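Local coordinates for oxysterol-binding protein homolog 3 (PDB 4IC4), which carries lipids such as sterols and phosphoinositides in a hydrophobic pocket of its OSBP-related domain and moves them between membranes without vesicles, at residues 311-325 against 385-397. Residues are numbered along the deposited sequence; the frame is centred on the assembly and turned at random.
Sequences IEKGNLPPTDSRLRP and RKKHDWSDISQLW
P317 and W390 mark where the loop 311-325 and the C-terminal tail 385-397 run closely side by side, their CA atoms 6.0 Å apart; the two chains keep the same direction, N315 facing H388 and R324 facing W397. Between the backbones the links are water-mediated: one molecule joins P318 O to L396 N, and another gathers N315 O, R385 O, H388 ND1 and W390 NE1. R385, extended from CG to NE, sends NH2 to I311 O (2.9 Å), meeting the oxygen from above the carbonyl plane, while E129 of strand 127-132 pairs with its NE. In this OSBP-related domain the tail, past the Schellman motif at H388 that ends helix 381-386, lies along the loop leading into helix 325-331, and prolines of the loop meet tryptophans of the tail. P317 CB sits over the W390 six-membered ring, 3.6 Å from its centroid, a CH-pi contact. With an alanine in place of W390, P317 would probably lose the ring it packs on, and the water shared with N315 O and R385 O its indole N-H. P318 CD meets I393 CG2 at 3.7 Å. At the chain end, W397 CG stands between backbone N and carbonyl carbon (chi1 58°), which turns the indole back against the loop, where R324 CG and P325 CD lie over one face, P325 CD 3.6 Å from the five-membered-ring centroid; the water between P318 O and L396 N lies over the opposite face. The W397 side chain comes within about 5 Å of that of L348, which binds phosphatidylinositol 4-phosphate.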
loop_
_atom_site.group_PDB
_atom_site.type_symbol
_atom_site.label_atom_id
_atom_site.label_comp_id
_atom_site.label_asym_id
_atom_site.label_seq_id
_atom_site.Cartn_x
_atom_site.Cartn_y
_atom_site.Cartn_z
ATOM N N ILE A 311 9.092 19.663 -0.653
ATOM C CA ILE A 311 9.730 18.671 0.200
ATOM C C ILE A 311 10.658 17.789 -0.625
ATOM O O ILE A 311 11.779 17.491 -0.216
ATOM C CB ILE A 311 8.687 17.766 0.890
ATOM C CG1 ILE A 311 7.865 18.583 1.887
ATOM C CG2 ILE A 311 9.387 16.603 1.594
ATOM C CD1 ILE A 311 6.767 17.796 2.554
ATOM N N GLU A 312 10.188 17.397 -1.805
ATOM C CA GLU A 312 10.946 16.517 -2.684
ATOM C C GLU A 312 11.826 17.195 -3.729
ATOM O O GLU A 312 12.835 16.624 -4.150
ATOM C CB GLU A 312 9.996 15.565 -3.425
ATOM C CG GLU A 312 9.175 14.621 -2.551
ATOM C CD GLU A 312 7.935 15.269 -1.956
ATOM O OE1 GLU A 312 7.508 16.338 -2.449
ATOM O OE2 GLU A 312 7.372 14.701 -0.998
ATOM N N LYS A 313 11.446 18.398 -4.152
ATOM C CA LYS A 313 12.179 19.105 -5.199
ATOM C C LYS A 313 13.685 19.176 -4.996
ATOM O O LYS A 313 14.167 19.795 -4.045
ATOM C CB LYS A 313 11.628 20.529 -5.387
ATOM C CG LYS A 313 12.306 21.294 -6.527
ATOM C CD LYS A 313 11.824 22.736 -6.621
ATOM C CE LYS A 313 12.573 23.499 -7.706
ATOM N NZ LYS A 313 12.189 24.942 -7.740
ATOM N N GLY A 314 14.407 18.527 -5.906
ATOM C CA GLY A 314 15.859 18.515 -5.875
ATOM C C GLY A 314 16.490 17.617 -4.831
ATOM O O GLY A 314 17.712 17.578 -4.706
ATOM N N ASN A 315 15.662 16.876 -4.099
ATOM C CA ASN A 315 16.143 15.998 -3.031
ATOM C C ASN A 315 16.012 14.509 -3.322
ATOM O O ASN A 315 16.521 13.684 -2.566
ATOM C CB ASN A 315 15.370 16.286 -1.742
ATOM C CG ASN A 315 15.514 17.719 -1.280
ATOM O OD1 ASN A 315 14.569 18.316 -0.757
ATOM N ND2 ASN A 315 16.700 18.278 -1.457
ATOM N N LEU A 316 15.327 14.163 -4.400
ATOM C CA LEU A 316 15.115 12.757 -4.720
ATOM C C LEU A 316 16.240 12.062 -5.464
ATOM O O LEU A 316 16.985 12.687 -6.218
ATOM C CB LEU A 316 13.849 12.602 -5.567
ATOM C CG LEU A 316 12.515 13.113 -5.023
ATOM C CD1 LEU A 316 11.467 13.011 -6.127
ATOM C CD2 LEU A 316 12.105 12.301 -3.794
ATOM N N PRO A 317 16.394 10.751 -5.235
ATOM C CA PRO A 317 17.424 9.973 -5.921
ATOM C C PRO A 317 16.818 9.750 -7.313
ATOM O O PRO A 317 15.624 9.967 -7.512
ATOM C CB PRO A 317 17.484 8.688 -5.104
ATOM C CG PRO A 317 16.061 8.524 -4.662
ATOM C CD PRO A 317 15.694 9.929 -4.233
ATOM N N PRO A 318 17.620 9.313 -8.286
ATOM C CA PRO A 318 17.109 9.086 -9.642
ATOM C C PRO A 318 16.013 8.029 -9.751
ATOM O O PRO A 318 15.321 7.947 -10.765
ATOM C CB PRO A 318 18.355 8.656 -10.413
ATOM C CG PRO A 318 19.467 9.334 -9.678
ATOM C CD PRO A 318 19.081 9.150 -8.236
ATOM N N THR A 319 15.847 7.250 -8.688
ATOM C CA THR A 319 14.921 6.124 -8.665
ATOM C C THR A 319 13.503 6.294 -8.116
ATOM O O THR A 319 12.722 5.341 -8.148
ATOM C CB THR A 319 15.565 4.971 -7.871
ATOM O OG1 THR A 319 15.884 5.442 -6.556
ATOM C CG2 THR A 319 16.856 4.491 -8.544
ATOM N N ASP A 320 13.152 7.473 -7.613
ATOM C CA ASP A 320 11.821 7.648 -7.033
ATOM C C ASP A 320 10.685 7.488 -8.044
ATOM O O ASP A 320 10.797 7.918 -9.196
ATOM C CB ASP A 320 11.723 9.019 -6.363
ATOM C CG ASP A 320 10.546 9.122 -5.405
ATOM O OD1 ASP A 320 10.669 8.678 -4.243
ATOM O OD2 ASP A 320 9.491 9.646 -5.816
ATOM N N SER A 321 9.586 6.875 -7.610
ATOM C CA SER A 321 8.433 6.672 -8.488
ATOM C C SER A 321 7.918 7.982 -9.084
ATOM O O SER A 321 7.348 7.988 -10.175
ATOM C CB SER A 321 7.290 5.993 -7.730
ATOM O OG SER A 321 7.642 4.685 -7.311
ATOM N N ARG A 322 8.106 9.088 -8.372
ATOM C CA ARG A 322 7.647 10.385 -8.874
ATOM C C ARG A 322 8.406 10.815 -10.123
ATOM O O ARG A 322 7.978 11.733 -10.823
ATOM C CB ARG A 322 7.821 11.473 -7.816
ATOM C CG ARG A 322 7.019 11.277 -6.544
ATOM C CD ARG A 322 7.272 12.433 -5.598
ATOM N NE ARG A 322 6.604 12.269 -4.309
ATOM C CZ ARG A 322 7.040 11.486 -3.329
ATOM N NH1 ARG A 322 8.154 10.779 -3.477
ATOM N NH2 ARG A 322 6.368 11.424 -2.185
ATOM N N LEU A 323 9.531 10.161 -10.397
ATOM C CA LEU A 323 10.338 10.517 -11.555
ATOM C C LEU A 323 10.098 9.612 -12.761
ATOM O O LEU A 323 10.711 9.798 -13.815
ATOM C CB LEU A 323 11.824 10.524 -11.170
ATOM C CG LEU A 323 12.171 11.477 -10.017
ATOM C CD1 LEU A 323 13.668 11.429 -9.731
ATOM C CD2 LEU A 323 11.730 12.896 -10.364
ATOM N N ARG A 324 9.206 8.635 -12.621
ATOM C CA ARG A 324 8.916 7.741 -13.739
ATOM C C ARG A 324 8.146 8.472 -14.829
ATOM O O ARG A 324 7.086 9.053 -14.582
ATOM C CB ARG A 324 8.136 6.509 -13.273
ATOM C CG ARG A 324 9.051 5.462 -12.675
ATOM C CD ARG A 324 8.370 4.139 -12.431
ATOM N NE ARG A 324 7.767 3.553 -13.626
ATOM C CZ ARG A 324 7.416 2.274 -13.705
ATOM N NH1 ARG A 324 7.626 1.470 -12.671
ATOM N NH2 ARG A 324 6.829 1.798 -14.794
ATOM N N PRO A 325 8.671 8.441 -16.058
ATOM C CA PRO A 325 8.026 9.117 -17.186
ATOM C C PRO A 325 6.717 8.524 -17.671
ATOM O O PRO A 325 5.837 9.258 -18.132
ATOM C CB PRO A 325 9.108 9.096 -18.264
ATOM C CG PRO A 325 9.834 7.835 -17.981
ATOM C CD PRO A 325 9.954 7.846 -16.466
ATOM N N ARG A 385 20.246 11.450 1.643
ATOM C CA ARG A 385 19.337 12.521 1.252
ATOM C C ARG A 385 19.769 13.891 1.770
ATOM O O ARG A 385 19.622 14.900 1.081
ATOM C CB ARG A 385 17.929 12.198 1.752
ATOM C CG ARG A 385 16.817 13.014 1.108
ATOM C CD ARG A 385 15.479 12.628 1.717
ATOM N NE ARG A 385 14.324 13.192 1.024
ATOM C CZ ARG A 385 13.937 14.461 1.085
ATOM N NH1 ARG A 385 14.614 15.341 1.814
ATOM N NH2 ARG A 385 12.850 14.846 0.427
ATOM N N LYS A 386 20.310 13.913 2.980
ATOM C CA LYS A 386 20.748 15.154 3.608
ATOM C C LYS A 386 21.827 15.870 2.795
ATOM O O LYS A 386 21.941 17.095 2.848
ATOM C CB LYS A 386 21.268 14.846 5.012
ATOM C CG LYS A 386 21.175 15.992 5.999
ATOM C CD LYS A 386 21.368 15.478 7.420
ATOM C CE LYS A 386 20.369 14.367 7.744
ATOM N NZ LYS A 386 20.539 13.812 9.119
ATOM N N LYS A 387 22.606 15.109 2.031
ATOM C CA LYS A 387 23.678 15.694 1.234
ATOM C C LYS A 387 23.600 15.382 -0.259
ATOM O O LYS A 387 24.596 15.512 -0.971
ATOM C CB LYS A 387 25.032 15.225 1.773
ATOM C CG LYS A 387 25.280 15.578 3.234
ATOM C CD LYS A 387 26.624 15.046 3.717
ATOM C CE LYS A 387 26.681 13.527 3.658
ATOM N NZ LYS A 387 28.016 13.008 4.073
ATOM N N HIS A 388 22.422 14.986 -0.736
ATOM C CA HIS A 388 22.233 14.645 -2.147
ATOM C C HIS A 388 23.298 13.635 -2.589
ATOM O O HIS A 388 23.809 13.712 -3.705
ATOM C CB HIS A 388 22.343 15.897 -3.031
ATOM C CG HIS A 388 21.472 17.037 -2.596
ATOM N ND1 HIS A 388 20.096 16.957 -2.568
ATOM C CD2 HIS A 388 21.784 18.293 -2.198
ATOM C CE1 HIS A 388 19.598 18.115 -2.173
ATOM N NE2 HIS A 388 20.600 18.944 -1.943
ATOM N N ASP A 389 23.628 12.691 -1.710
ATOM C CA ASP A 389 24.645 11.681 -2.002
ATOM C C ASP A 389 24.085 10.531 -2.834
ATOM O O ASP A 389 23.823 9.439 -2.317
ATOM C CB ASP A 389 25.238 11.164 -0.683
ATOM C CG ASP A 389 26.318 10.116 -0.889
ATOM O OD1 ASP A 389 26.989 10.144 -1.941
ATOM O OD2 ASP A 389 26.507 9.276 0.016
ATOM N N TRP A 390 23.916 10.788 -4.130
ATOM C CA TRP A 390 23.366 9.793 -5.051
ATOM C C TRP A 390 24.259 9.507 -6.261
ATOM O O TRP A 390 23.793 8.930 -7.240
ATOM C CB TRP A 390 22.009 10.256 -5.588
ATOM C CG TRP A 390 21.069 10.876 -4.596
ATOM C CD1 TRP A 390 20.608 12.163 -4.608
ATOM C CD2 TRP A 390 20.389 10.219 -3.516
ATOM N NE1 TRP A 390 19.679 12.346 -3.617
ATOM C CE2 TRP A 390 19.523 11.171 -2.929
ATOM C CE3 TRP A 390 20.421 8.920 -2.990
ATOM C CZ2 TRP A 390 18.692 10.864 -1.843
ATOM C CZ3 TRP A 390 19.595 8.612 -1.908
ATOM C CH2 TRP A 390 18.740 9.585 -1.347
ATOM N N SER A 391 25.525 9.905 -6.208
ATOM C CA SER A 391 26.433 9.698 -7.338
ATOM C C SER A 391 26.614 8.252 -7.793
ATOM O O SER A 391 26.949 8.003 -8.951
ATOM C CB SER A 391 27.805 10.302 -7.022
ATOM O OG SER A 391 27.705 11.705 -6.852
ATOM N N ASP A 392 26.393 7.304 -6.889
ATOM C CA ASP A 392 26.548 5.888 -7.205
ATOM C C ASP A 392 25.229 5.217 -7.576
ATOM O O ASP A 392 25.163 3.997 -7.734
ATOM C CB ASP A 392 27.186 5.163 -6.017
ATOM C CG ASP A 392 26.356 5.273 -4.750
ATOM O OD1 ASP A 392 25.803 6.363 -4.489
ATOM O OD2 ASP A 392 26.267 4.273 -4.010
ATOM N N ILE A 393 24.179 6.020 -7.707
ATOM C CA ILE A 393 22.860 5.512 -8.064
ATOM C C ILE A 393 22.656 5.674 -9.567
ATOM O O ILE A 393 22.664 6.791 -10.087
ATOM C CB ILE A 393 21.752 6.286 -7.324
ATOM C CG1 ILE A 393 21.989 6.223 -5.812
ATOM C CG2 ILE A 393 20.386 5.726 -7.697
ATOM C CD1 ILE A 393 22.019 4.822 -5.228
ATOM N N SER A 394 22.474 4.557 -10.262
ATOM C CA SER A 394 22.283 4.594 -11.706
ATOM C C SER A 394 20.882 5.026 -12.106
ATOM O O SER A 394 19.947 4.986 -11.303
ATOM C CB SER A 394 22.562 3.217 -12.305
ATOM O OG SER A 394 21.602 2.276 -11.856
ATOM N N GLN A 395 20.751 5.449 -13.356
ATOM C CA GLN A 395 19.469 5.866 -13.904
ATOM C C GLN A 395 18.792 4.623 -14.480
ATOM O O GLN A 395 19.332 3.973 -15.376
ATOM C CB GLN A 395 19.679 6.903 -15.011
ATOM C CG GLN A 395 20.315 8.195 -14.529
ATOM C CD GLN A 395 19.352 9.074 -13.758
ATOM O OE1 GLN A 395 19.767 9.992 -13.053
ATOM N NE2 GLN A 395 18.058 8.806 -13.896
ATOM N N LEU A 396 17.616 4.287 -13.963
ATOM C CA LEU A 396 16.895 3.114 -14.443
ATOM C C LEU A 396 16.239 3.392 -15.797
ATOM O O LEU A 396 15.892 2.467 -16.530
ATOM C CB LEU A 396 15.840 2.694 -13.418
ATOM C CG LEU A 396 16.380 2.347 -12.024
ATOM C CD1 LEU A 396 15.221 2.085 -11.074
ATOM C CD2 LEU A 396 17.292 1.127 -12.112
ATOM N N TRP A 397 16.077 4.670 -16.125
ATOM C CA TRP A 397 15.480 5.074 -17.396
ATOM C C TRP A 397 16.077 6.404 -17.844
ATOM O O TRP A 397 16.836 7.028 -17.103
ATOM C CB TRP A 397 13.960 5.209 -17.259
ATOM C CG TRP A 397 13.538 6.191 -16.214
ATOM C CD1 TRP A 397 13.512 7.557 -16.325
ATOM C CD2 TRP A 397 13.151 5.893 -14.869
ATOM N NE1 TRP A 397 13.138 8.122 -15.130
ATOM C CE2 TRP A 397 12.912 7.125 -14.218
ATOM C CE3 TRP A 397 12.987 4.704 -14.146
ATOM C CZ2 TRP A 397 12.518 7.199 -12.879
ATOM C CZ3 TRP A 397 12.594 4.779 -12.814
ATOM C CH2 TRP A 397 12.365 6.020 -12.195
ATOM O OXT TRP A 397 15.747 6.816 -18.975
HETATM O O HOH W 1 13.106 17.866 2.380
HETATM O O HOH W 2 18.709 14.928 -5.083
HETATM O O HOH W 3 18.928 14.693 -1.576
HETATM O O HOH W 4 15.873 6.218 -12.869
#